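Local structure of NAD(P)H-FMN oxidoreductase (Bacillus subtilis, 5LVA) at residues A[57-65]-A[166-174]; A[88-98]-A[135-143]. The protein binds flavin mononucleotide in a flavodoxin-like fold and probably uses it to pass electrons from NAD(P)H to an acceptor. One frame throughout, in Å; residues are numbered along the deposited sequence.

Overall arrangement
Both contacts involve the same five-stranded parallel sheet of a flavodoxin-like domain. Interaction 1 presses the last helix, 156-171, and the C-terminal tail onto strand 59-65, whose end Pro65 borders the FMN. Interaction 2 lies about 18 Å from it, centre to centre, where the loop before strand 100-106 meets the end of helix 129-138 and the start of the outermost strand 141-148, away from the flavin. They touch at Leu143, in segment 135-143: its CD1 lies 3.5 Å from Arg59 NE and its CD2 3.9 Å from Phe174 CB. Strand 141-148 then runs on in the chain toward helix 156-171, joining the two regions.

Interaction 1 (A[57-65]-A[166-174]); sequences HDRIVFQFP and YREHVLKSF. With FMN (flavin mononucleotide), chain C.
Val61 and Val170 are the nearest residues, CA atoms 7.7 Å apart, where strand 59-65 packs against helix segment 166-171, the two axes 10.9 Å apart at closest and running roughly antiparallel at 146°. Between them Val61 CG2 meets Val170 CG1 in loose apolar packing. Toward the start of the strand, Arg59 reaches the point where the helix gives way to the tail. Its CG stands anti to the backbone N (chi1 180°), and a bend at chi3 (-70°) brings the edge of the guanidinium to Lys172 O. NH2 donates 2.7 Å to Lys172 O in the carbonyl plane and close to its own; NH1 adds a weak bond of 3.0 Å to the same oxygen. NH2 also lies at the edge of the Phe174 ring, 3.7 Å from CD1, while Glu100 takes NE in a salt bridge. A methionine in its place would probably leave Lys172 O and Glu100 without their partner and the tail freer to move. Farther along, extended Gln63 points OE1 at Tyr166 OH, which donates to it, although the modelled separation is too short to trust; the two side chains cross at about a right angle. Val170 CG2 sits over one face of that ring, and Phe21 stacks with it. Gln63 NE2 bonds Asn18 OD1, and Asn18 ND2 in turn bonds the FMN, making Gln63 a second-shell residue. At the strand's end Pro65 CB touches FMN C4' at 3.5 Å, as befits the C-terminal edge of a flavodoxin-like parallel sheet, where the cofactor binds.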
loop_
_atom_site.group_PDB
_atom_site.type_symbol
_atom_site.label_atom_id
_atom_site.label_comp_id
_atom_site.label_asym_id
_atom_site.label_seq_id
_atom_site.Cartn_x
_atom_site.Cartn_y
_atom_site.Cartn_z
ATOM N N HIS A 57 7.500 -11.466 -6.834
ATOM C CA HIS A 57 8.196 -10.488 -5.997
ATOM C C HIS A 57 8.282 -10.919 -4.541
ATOM O O HIS A 57 7.477 -11.718 -4.079
ATOM C CB HIS A 57 7.514 -9.124 -6.080
ATOM C CG HIS A 57 7.544 -8.518 -7.443
ATOM N ND1 HIS A 57 6.779 -8.996 -8.483
ATOM C CD2 HIS A 57 8.243 -7.470 -7.941
ATOM C CE1 HIS A 57 7.006 -8.270 -9.564
ATOM N NE2 HIS A 57 7.888 -7.334 -9.260
ATOM N N ASP A 58 9.258 -10.371 -3.823
ATOM C CA ASP A 58 9.546 -10.797 -2.455
ATOM C C ASP A 58 8.767 -9.980 -1.438
ATOM O O ASP A 58 8.492 -10.442 -0.340
ATOM C CB ASP A 58 11.050 -10.689 -2.161
ATOM C CG ASP A 58 11.910 -11.414 -3.192
ATOM O OD1 ASP A 58 11.713 -12.625 -3.397
ATOM O OD2 ASP A 58 12.790 -10.769 -3.799
ATOM N N ARG A 59 8.418 -8.757 -1.813
ATOM C CA ARG A 59 7.712 -7.844 -0.939
ATOM C C ARG A 59 6.592 -7.160 -1.704
ATOM O O ARG A 59 6.790 -6.721 -2.819
ATOM C CB ARG A 59 8.667 -6.803 -0.366
ATOM C CG ARG A 59 7.992 -5.808 0.558
ATOM C CD ARG A 59 8.922 -4.695 0.963
ATOM N NE ARG A 59 9.966 -5.170 1.853
ATOM C CZ ARG A 59 10.814 -4.381 2.499
ATOM N NH1 ARG A 59 10.745 -3.068 2.350
ATOM N NH2 ARG A 59 11.736 -4.910 3.296
ATOM N N ILE A 60 5.415 -7.066 -1.098
ATOM C CA ILE A 60 4.286 -6.393 -1.722
ATOM C C ILE A 60 3.866 -5.160 -0.930
ATOM O O ILE A 60 3.597 -5.237 0.264
ATOM C CB ILE A 60 3.103 -7.331 -1.857
ATOM C CG1 ILE A 60 3.583 -8.644 -2.456
ATOM C CG2 ILE A 60 2.033 -6.698 -2.724
ATOM C CD1 ILE A 60 2.517 -9.626 -2.649
ATOM N N VAL A 61 3.831 -4.021 -1.614
ATOM C CA VAL A 61 3.534 -2.741 -0.992
ATOM C C VAL A 61 2.224 -2.188 -1.500
ATOM O O VAL A 61 2.075 -1.946 -2.684
ATOM C CB VAL A 61 4.643 -1.721 -1.266
ATOM C CG1 VAL A 61 4.276 -0.376 -0.709
ATOM C CG2 VAL A 61 5.957 -2.202 -0.682
ATOM N N PHE A 62 1.270 -1.993 -0.605
ATOM C CA PHE A 62 0.002 -1.387 -0.976
ATOM C C PHE A 62 0.060 0.107 -0.701
ATOM O O PHE A 62 0.148 0.527 0.449
ATOM C CB PHE A 62 -1.152 -2.040 -0.219
ATOM C CG PHE A 62 -1.285 -3.515 -0.475
ATOM C CD1 PHE A 62 -0.553 -4.433 0.262
ATOM C CD2 PHE A 62 -2.132 -3.983 -1.460
ATOM C CE1 PHE A 62 -0.673 -5.793 0.021
ATOM C CE2 PHE A 62 -2.252 -5.337 -1.713
ATOM C CZ PHE A 62 -1.528 -6.243 -0.964
ATOM N N GLN A 63 0.049 0.905 -1.767
ATOM C CA GLN A 63 0.150 2.351 -1.649
ATOM C C GLN A 63 -1.172 3.000 -1.991
ATOM O O GLN A 63 -1.716 2.767 -3.057
ATOM C CB GLN A 63 1.251 2.891 -2.553
ATOM C CG GLN A 63 1.487 4.377 -2.405
ATOM C CD GLN A 63 2.524 4.929 -3.368
ATOM O OE1 GLN A 63 3.424 4.228 -3.814
ATOM N NE2 GLN A 63 2.403 6.203 -3.678
ATOM N N PHE A 64 -1.693 3.818 -1.086
ATOM C CA PHE A 64 -2.976 4.456 -1.314
ATOM C C PHE A 64 -3.151 5.656 -0.420
ATOM O O PHE A 64 -2.434 5.801 0.550
ATOM C CB PHE A 64 -4.123 3.459 -1.097
ATOM C CG PHE A 64 -4.111 2.760 0.248
ATOM C CD1 PHE A 64 -3.430 1.568 0.420
ATOM C CD2 PHE A 64 -4.816 3.281 1.325
ATOM C CE1 PHE A 64 -3.438 0.932 1.624
ATOM C CE2 PHE A 64 -4.824 2.646 2.529
ATOM C CZ PHE A 64 -4.134 1.472 2.687
ATOM N N PRO A 65 -4.076 6.553 -0.770
ATOM C CA PRO A 65 -4.429 7.591 0.192
ATOM C C PRO A 65 -5.423 7.046 1.201
ATOM O O PRO A 65 -6.223 6.183 0.854
ATOM C CB PRO A 65 -5.066 8.673 -0.675
ATOM C CG PRO A 65 -5.668 7.922 -1.790
ATOM C CD PRO A 65 -4.696 6.805 -2.084
ATOM N N TYR A 166 9.791 8.069 2.013
ATOM C CA TYR A 166 8.995 6.982 1.482
ATOM C C TYR A 166 9.904 5.990 0.772
ATOM O O TYR A 166 9.819 4.791 0.990
ATOM C CB TYR A 166 7.925 7.544 0.541
ATOM C CG TYR A 166 7.329 6.570 -0.450
ATOM C CD1 TYR A 166 7.932 6.345 -1.679
ATOM C CD2 TYR A 166 6.135 5.921 -0.184
ATOM C CE1 TYR A 166 7.385 5.469 -2.592
ATOM C CE2 TYR A 166 5.580 5.044 -1.096
ATOM C CZ TYR A 166 6.210 4.827 -2.299
ATOM O OH TYR A 166 5.660 3.961 -3.206
ATOM N N ARG A 167 10.794 6.505 -0.066
ATOM C CA ARG A 167 11.671 5.665 -0.860
ATOM C C ARG A 167 12.579 4.833 0.027
ATOM O O ARG A 167 12.785 3.659 -0.221
ATOM C CB ARG A 167 12.509 6.513 -1.816
ATOM C CG ARG A 167 13.202 5.703 -2.904
ATOM C CD ARG A 167 14.332 6.465 -3.541
ATOM N NE ARG A 167 14.720 5.887 -4.822
ATOM C CZ ARG A 167 15.761 5.084 -5.008
ATOM N NH1 ARG A 167 16.543 4.758 -3.995
ATOM N NH2 ARG A 167 16.026 4.614 -6.215
ATOM N N GLU A 168 13.123 5.443 1.066
ATOM C CA GLU A 168 14.023 4.715 1.928
ATOM C C GLU A 168 13.282 3.605 2.666
ATOM O O GLU A 168 13.807 2.511 2.854
ATOM C CB GLU A 168 14.699 5.645 2.924
ATOM C CG GLU A 168 15.568 4.887 3.896
ATOM C CD GLU A 168 16.310 5.778 4.857
ATOM O OE1 GLU A 168 16.504 6.972 4.534
ATOM O OE2 GLU A 168 16.707 5.275 5.931
ATOM N N HIS A 169 12.052 3.893 3.067
ATOM C CA HIS A 169 11.270 2.954 3.851
ATOM C C HIS A 169 10.859 1.736 3.047
ATOM O O HIS A 169 10.916 0.618 3.528
ATOM C CB HIS A 169 10.028 3.631 4.407
ATOM C CG HIS A 169 9.402 2.881 5.536
ATOM N ND1 HIS A 169 8.444 1.915 5.346
ATOM C CD2 HIS A 169 9.619 2.943 6.871
ATOM C CE1 HIS A 169 8.080 1.424 6.515
ATOM N NE2 HIS A 169 8.780 2.031 7.455
ATOM N N VAL A 170 10.441 1.972 1.817
ATOM C CA VAL A 170 9.996 0.912 0.928
ATOM C C VAL A 170 11.148 -0.020 0.552
ATOM O O VAL A 170 10.938 -1.184 0.252
ATOM C CB VAL A 170 9.345 1.521 -0.344
ATOM C CG1 VAL A 170 9.176 0.486 -1.431
ATOM C CG2 VAL A 170 8.010 2.145 0.010
ATOM N N LEU A 171 12.371 0.489 0.604
ATOM C CA LEU A 171 13.541 -0.275 0.184
ATOM C C LEU A 171 14.315 -0.810 1.376
ATOM O O LEU A 171 15.206 -1.639 1.231
ATOM C CB LEU A 171 14.448 0.595 -0.683
ATOM C CG LEU A 171 13.851 1.076 -2.008
ATOM C CD1 LEU A 171 14.767 2.093 -2.669
ATOM C CD2 LEU A 171 13.630 -0.098 -2.925
ATOM N N LYS A 172 13.959 -0.326 2.554
ATOM C CA LYS A 172 14.578 -0.732 3.812
ATOM C C LYS A 172 14.424 -2.222 4.085
ATOM O O LYS A 172 13.406 -2.823 3.759
ATOM C CB LYS A 172 13.962 0.070 4.956
ATOM C CG LYS A 172 14.704 0.033 6.257
ATOM C CD LYS A 172 13.824 0.586 7.357
ATOM C CE LYS A 172 14.632 1.312 8.405
ATOM N NZ LYS A 172 14.510 0.613 9.720
ATOM N N SER A 173 15.443 -2.820 4.683
ATOM C CA SER A 173 15.346 -4.208 5.108
ATOM C C SER A 173 15.081 -4.240 6.617
ATOM O O SER A 173 15.639 -3.447 7.368
ATOM C CB SER A 173 16.614 -4.977 4.747
ATOM O OG SER A 173 17.583 -4.829 5.767
ATOM N N PHE A 174 14.216 -5.147 7.055
ATOM C CA PHE A 174 13.670 -5.070 8.401
ATOM C C PHE A 174 14.066 -6.249 9.279
ATOM O O PHE A 174 14.642 -7.219 8.799
ATOM C CB PHE A 174 12.153 -4.975 8.333
ATOM C CG PHE A 174 11.647 -3.623 7.957
ATOM C CD1 PHE A 174 11.276 -3.344 6.657
ATOM C CD2 PHE A 174 11.520 -2.636 8.907
ATOM C CE1 PHE A 174 10.800 -2.100 6.311
ATOM C CE2 PHE A 174 11.045 -1.387 8.563
ATOM C CZ PHE A 174 10.688 -1.117 7.261
HETATM N N1 FMN C . -7.491 12.050 5.439
HETATM C C2 FMN C . -7.400 11.532 6.716
HETATM O O2 FMN C . -6.485 11.871 7.459
HETATM N N3 FMN C . -8.322 10.624 7.173
HETATM C C4 FMN C . -9.355 10.226 6.373
HETATM O O4 FMN C . -10.151 9.409 6.821
HETATM C C4A FMN C . -9.461 10.748 5.080
HETATM N N5 FMN C . -10.486 10.363 4.254
HETATM C C5A FMN C . -10.596 10.870 2.981
HETATM C C6 FMN C . -11.643 10.455 2.172
HETATM C C7 FMN C . -11.780 10.928 0.885
HETATM C C7M FMN C . -12.929 10.454 0.038
HETATM C C8 FMN C . -10.845 11.847 0.405
HETATM C C8M FMN C . -10.948 12.390 -0.989
HETATM C C9 FMN C . -9.799 12.263 1.219
HETATM C C9A FMN C . -9.660 11.771 2.506
HETATM N N10 FMN C . -8.620 12.179 3.333
HETATM C C10 FMN C . -8.523 11.661 4.614
HETATM C "C1'" FMN C . -7.569 13.127 2.825
HETATM C "C2'" FMN C . -6.580 12.200 2.075
HETATM O "O2'" FMN C . -6.035 11.211 2.942
HETATM C "C3'" FMN C . -5.488 12.897 1.246
HETATM O "O3'" FMN C . -6.180 13.587 0.234
HETATM C "C4'" FMN C . -4.512 11.871 0.639
HETATM O "O4'" FMN C . -3.974 11.110 1.676
HETATM C "C5'" FMN C . -3.287 12.343 -0.134
HETATM O "O5'" FMN C . -3.670 12.775 -1.412
HETATM P P FMN C . -2.950 12.491 -2.825
HETATM O O1P FMN C . -4.108 12.188 -3.703
HETATM O O2P FMN C . -2.212 13.721 -3.229
HETATM O O3P FMN C . -2.025 11.330 -2.912
#

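Interaction 2 (A[88-98]-A[135-143])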
loop_
_atom_site.group_PDB
_atom_site.type_symbol
_atom_site.label_atom_id
_atom_site.label_comp_id
_atom_site.label_asym_id
_atom_site.label_seq_id
_atom_site.Cartn_x
_atom_site.Cartn_y
_atom_site.Cartn_z
ATOM N N ALA A 88 -4.009 -18.164 -1.841
ATOM C CA ALA A 88 -3.533 -17.301 -0.782
ATOM C C ALA A 88 -3.778 -17.964 0.568
ATOM O O ALA A 88 -3.015 -17.788 1.506
ATOM C CB ALA A 88 -4.207 -15.953 -0.857
ATOM N N TYR A 89 -4.849 -18.739 0.644
ATOM C CA TYR A 89 -5.175 -19.476 1.843
ATOM C C TYR A 89 -5.839 -20.768 1.449
ATOM O O TYR A 89 -6.066 -21.028 0.272
ATOM C CB TYR A 89 -6.098 -18.672 2.756
ATOM C CG TYR A 89 -7.499 -18.494 2.214
ATOM C CD1 TYR A 89 -7.775 -17.538 1.241
ATOM C CD2 TYR A 89 -8.550 -19.270 2.686
ATOM C CE1 TYR A 89 -9.049 -17.371 0.750
ATOM C CE2 TYR A 89 -9.828 -19.104 2.201
ATOM C CZ TYR A 89 -10.071 -18.158 1.230
ATOM O OH TYR A 89 -11.345 -17.998 0.748
ATOM N N GLY A 90 -6.179 -21.572 2.439
ATOM C CA GLY A 90 -6.822 -22.828 2.154
ATOM C C GLY A 90 -5.781 -23.908 2.048
ATOM O O GLY A 90 -4.607 -23.673 2.323
ATOM N N THR A 91 -6.222 -25.086 1.627
ATOM C CA THR A 91 -5.414 -26.295 1.708
ATOM C C THR A 91 -4.093 -26.140 0.956
ATOM O O THR A 91 -3.021 -26.334 1.532
ATOM C CB THR A 91 -6.199 -27.530 1.184
ATOM O OG1 THR A 91 -7.002 -27.157 0.055
ATOM C CG2 THR A 91 -7.117 -28.070 2.274
ATOM N N ASN A 92 -4.161 -25.760 -0.312
ATOM C CA ASN A 92 -2.945 -25.550 -1.073
ATOM C C ASN A 92 -2.469 -24.100 -1.018
ATOM O O ASN A 92 -1.392 -23.772 -1.504
ATOM C CB ASN A 92 -3.161 -25.966 -2.525
ATOM C CG ASN A 92 -3.131 -27.470 -2.714
ATOM O OD1 ASN A 92 -2.472 -28.198 -1.961
ATOM N ND2 ASN A 92 -3.847 -27.948 -3.732
ATOM N N GLY A 93 -3.274 -23.241 -0.404
ATOM C CA GLY A 93 -3.086 -21.807 -0.493
ATOM C C GLY A 93 -1.891 -21.241 0.223
ATOM O O GLY A 93 -2.025 -20.594 1.250
ATOM N N THR A 94 -0.720 -21.423 -0.363
ATOM C CA THR A 94 0.510 -21.076 0.318
ATOM C C THR A 94 1.436 -20.136 -0.496
ATOM O O THR A 94 2.572 -19.879 -0.107
ATOM C CB THR A 94 1.235 -22.382 0.706
ATOM O OG1 THR A 94 2.105 -22.156 1.818
ATOM C CG2 THR A 94 2.013 -22.962 -0.471
ATOM N N ALA A 95 0.913 -19.573 -1.583
ATOM C CA ALA A 95 1.731 -18.831 -2.547
ATOM C C ALA A 95 2.379 -17.576 -1.975
ATOM O O ALA A 95 3.420 -17.129 -2.458
ATOM C CB ALA A 95 0.895 -18.460 -3.768
ATOM N N LEU A 96 1.764 -17.009 -0.948
ATOM C CA LEU A 96 2.252 -15.761 -0.386
ATOM C C LEU A 96 2.967 -15.973 0.934
ATOM O O LEU A 96 3.491 -15.028 1.518
ATOM C CB LEU A 96 1.100 -14.782 -0.185
ATOM C CG LEU A 96 0.251 -14.508 -1.418
ATOM C CD1 LEU A 96 -0.927 -13.637 -1.067
ATOM C CD2 LEU A 96 1.103 -13.857 -2.486
ATOM N N ARG A 97 2.991 -17.206 1.416
ATOM C CA ARG A 97 3.558 -17.442 2.727
ATOM C C ARG A 97 5.039 -17.134 2.698
ATOM O O ARG A 97 5.763 -17.658 1.869
ATOM C CB ARG A 97 3.311 -18.880 3.182
ATOM C CG ARG A 97 3.148 -19.010 4.690
ATOM C CD ARG A 97 2.922 -20.442 5.109
ATOM N NE ARG A 97 3.896 -21.338 4.500
ATOM C CZ ARG A 97 3.840 -22.664 4.576
ATOM N NH1 ARG A 97 2.849 -23.245 5.241
ATOM N NH2 ARG A 97 4.769 -23.407 3.989
ATOM N N GLY A 98 5.480 -16.252 3.585
ATOM C CA GLY A 98 6.886 -15.914 3.669
ATOM C C GLY A 98 7.240 -14.547 3.107
ATOM O O GLY A 98 8.239 -13.958 3.501
ATOM N N SER A 135 -2.808 -9.696 6.063
ATOM C CA SER A 135 -1.448 -10.186 6.076
ATOM C C SER A 135 -1.329 -11.452 6.917
ATOM O O SER A 135 -0.849 -12.475 6.436
ATOM C CB SER A 135 -0.509 -9.109 6.609
ATOM O OG SER A 135 0.810 -9.588 6.692
ATOM N N ASN A 136 -1.785 -11.377 8.167
ATOM C CA ASN A 136 -1.725 -12.500 9.095
ATOM C C ASN A 136 -2.295 -13.790 8.521
ATOM O O ASN A 136 -1.684 -14.845 8.615
ATOM C CB ASN A 136 -2.466 -12.155 10.381
ATOM C CG ASN A 136 -1.709 -11.192 11.253
ATOM O OD1 ASN A 136 -0.509 -11.017 11.103
ATOM N ND2 ASN A 136 -2.408 -10.575 12.193
ATOM N N PHE A 137 -3.473 -13.691 7.923
ATOM C CA PHE A 137 -4.186 -14.851 7.421
ATOM C C PHE A 137 -3.513 -15.499 6.206
ATOM O O PHE A 137 -3.577 -16.715 6.035
ATOM C CB PHE A 137 -5.614 -14.453 7.072
ATOM C CG PHE A 137 -6.546 -15.611 6.893
ATOM C CD1 PHE A 137 -7.057 -16.275 7.989
ATOM C CD2 PHE A 137 -6.937 -16.016 5.630
ATOM C CE1 PHE A 137 -7.916 -17.332 7.827
ATOM C CE2 PHE A 137 -7.803 -17.064 5.469
ATOM C CZ PHE A 137 -8.290 -17.727 6.567
ATOM N N ILE A 138 -2.864 -14.700 5.363
ATOM C CA ILE A 138 -2.339 -15.243 4.123
ATOM C C ILE A 138 -0.889 -15.658 4.250
ATOM O O ILE A 138 -0.327 -16.227 3.328
ATOM C CB ILE A 138 -2.487 -14.257 2.965
ATOM C CG1 ILE A 138 -1.639 -13.020 3.208
ATOM C CG2 ILE A 138 -3.946 -13.894 2.774
ATOM C CD1 ILE A 138 -1.797 -11.966 2.160
ATOM N N GLY A 139 -0.287 -15.388 5.394
ATOM C CA GLY A 139 1.029 -15.917 5.677
ATOM C C GLY A 139 2.189 -14.982 5.434
ATOM O O GLY A 139 3.341 -15.396 5.472
ATOM N N THR A 140 1.902 -13.716 5.183
ATOM C CA THR A 140 2.970 -12.766 4.929
ATOM C C THR A 140 3.467 -12.133 6.225
ATOM O O THR A 140 2.798 -12.193 7.246
ATOM C CB THR A 140 2.514 -11.682 3.962
ATOM O OG1 THR A 140 1.269 -11.152 4.407
ATOM C CG2 THR A 140 2.309 -12.271 2.602
ATOM N N THR A 141 4.651 -11.539 6.179
ATOM C CA THR A 141 5.208 -10.850 7.329
ATOM C C THR A 141 4.828 -9.376 7.280
ATOM O O THR A 141 5.162 -8.686 6.316
ATOM C CB THR A 141 6.729 -10.986 7.365
ATOM O OG1 THR A 141 7.082 -12.368 7.454
ATOM C CG2 THR A 141 7.319 -10.220 8.543
ATOM N N TYR A 142 4.132 -8.898 8.312
ATOM C CA TYR A 142 3.634 -7.529 8.316
ATOM C C TYR A 142 4.698 -6.548 8.786
ATOM O O TYR A 142 5.104 -6.570 9.930
ATOM C CB TYR A 142 2.382 -7.397 9.188
ATOM C CG TYR A 142 1.699 -6.068 9.008
ATOM C CD1 TYR A 142 0.953 -5.808 7.870
ATOM C CD2 TYR A 142 1.829 -5.054 9.951
ATOM C CE1 TYR A 142 0.340 -4.588 7.674
ATOM C CE2 TYR A 142 1.217 -3.833 9.771
ATOM C CZ TYR A 142 0.475 -3.605 8.615
ATOM O OH TYR A 142 -0.151 -2.405 8.388
ATOM N N LEU A 143 5.136 -5.685 7.876
ATOM C CA LEU A 143 6.166 -4.684 8.136
ATOM C C LEU A 143 5.538 -3.383 8.615
ATOM O O LEU A 143 4.372 -3.138 8.350
ATOM C CB LEU A 143 6.981 -4.438 6.866
ATOM C CG LEU A 143 7.668 -5.629 6.215
ATOM C CD1 LEU A 143 8.329 -5.189 4.930
ATOM C CD2 LEU A 143 8.689 -6.221 7.139
HETATM O O HOH W 1 -0.368 -17.695 0.952
HETATM O O HOH W 2 -2.378 -19.004 4.309
#
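Ala88 O is approached by two waters that tie it to the end of helix 129-138: water 1 lies 2.7 Å from it and also bonds Ile138 O, while water 2 reaches on to Phe137 O. Water 1 further accepts from Leu96 N at 2.9 Å, but each water has more acceptors around it than protons, and not all can be served at once. Beside them Gly98 N donates to Gly139 O at 3.0 Å, and Arg97 CA makes a CA-H...O contact with that oxygen. Gly139, just past the helix, leaves helical geometry at positive phi (98°); a CB on it would clash with Arg97 CG. The helix and the strand it leads to form part of a beta-alpha-beta crossover between neighbouring parallel strands 100-106 and 141-148, and the loop before the first strand packs against the C-terminal end of that helix and the turn after it. Leu96 CD1 meets Ile138 CD1 at 3.7 Å, and Leu96 CB lies near Thr140 CG2. Thr140 OG1 shares a 2.8 Å hydrogen bond with Ser135 OG. Phe137, its CG anti to the backbone N (chi1 -165°), brings CE2 to 3.6 Å from Tyr89 CG, the ring planes inclined at 54°.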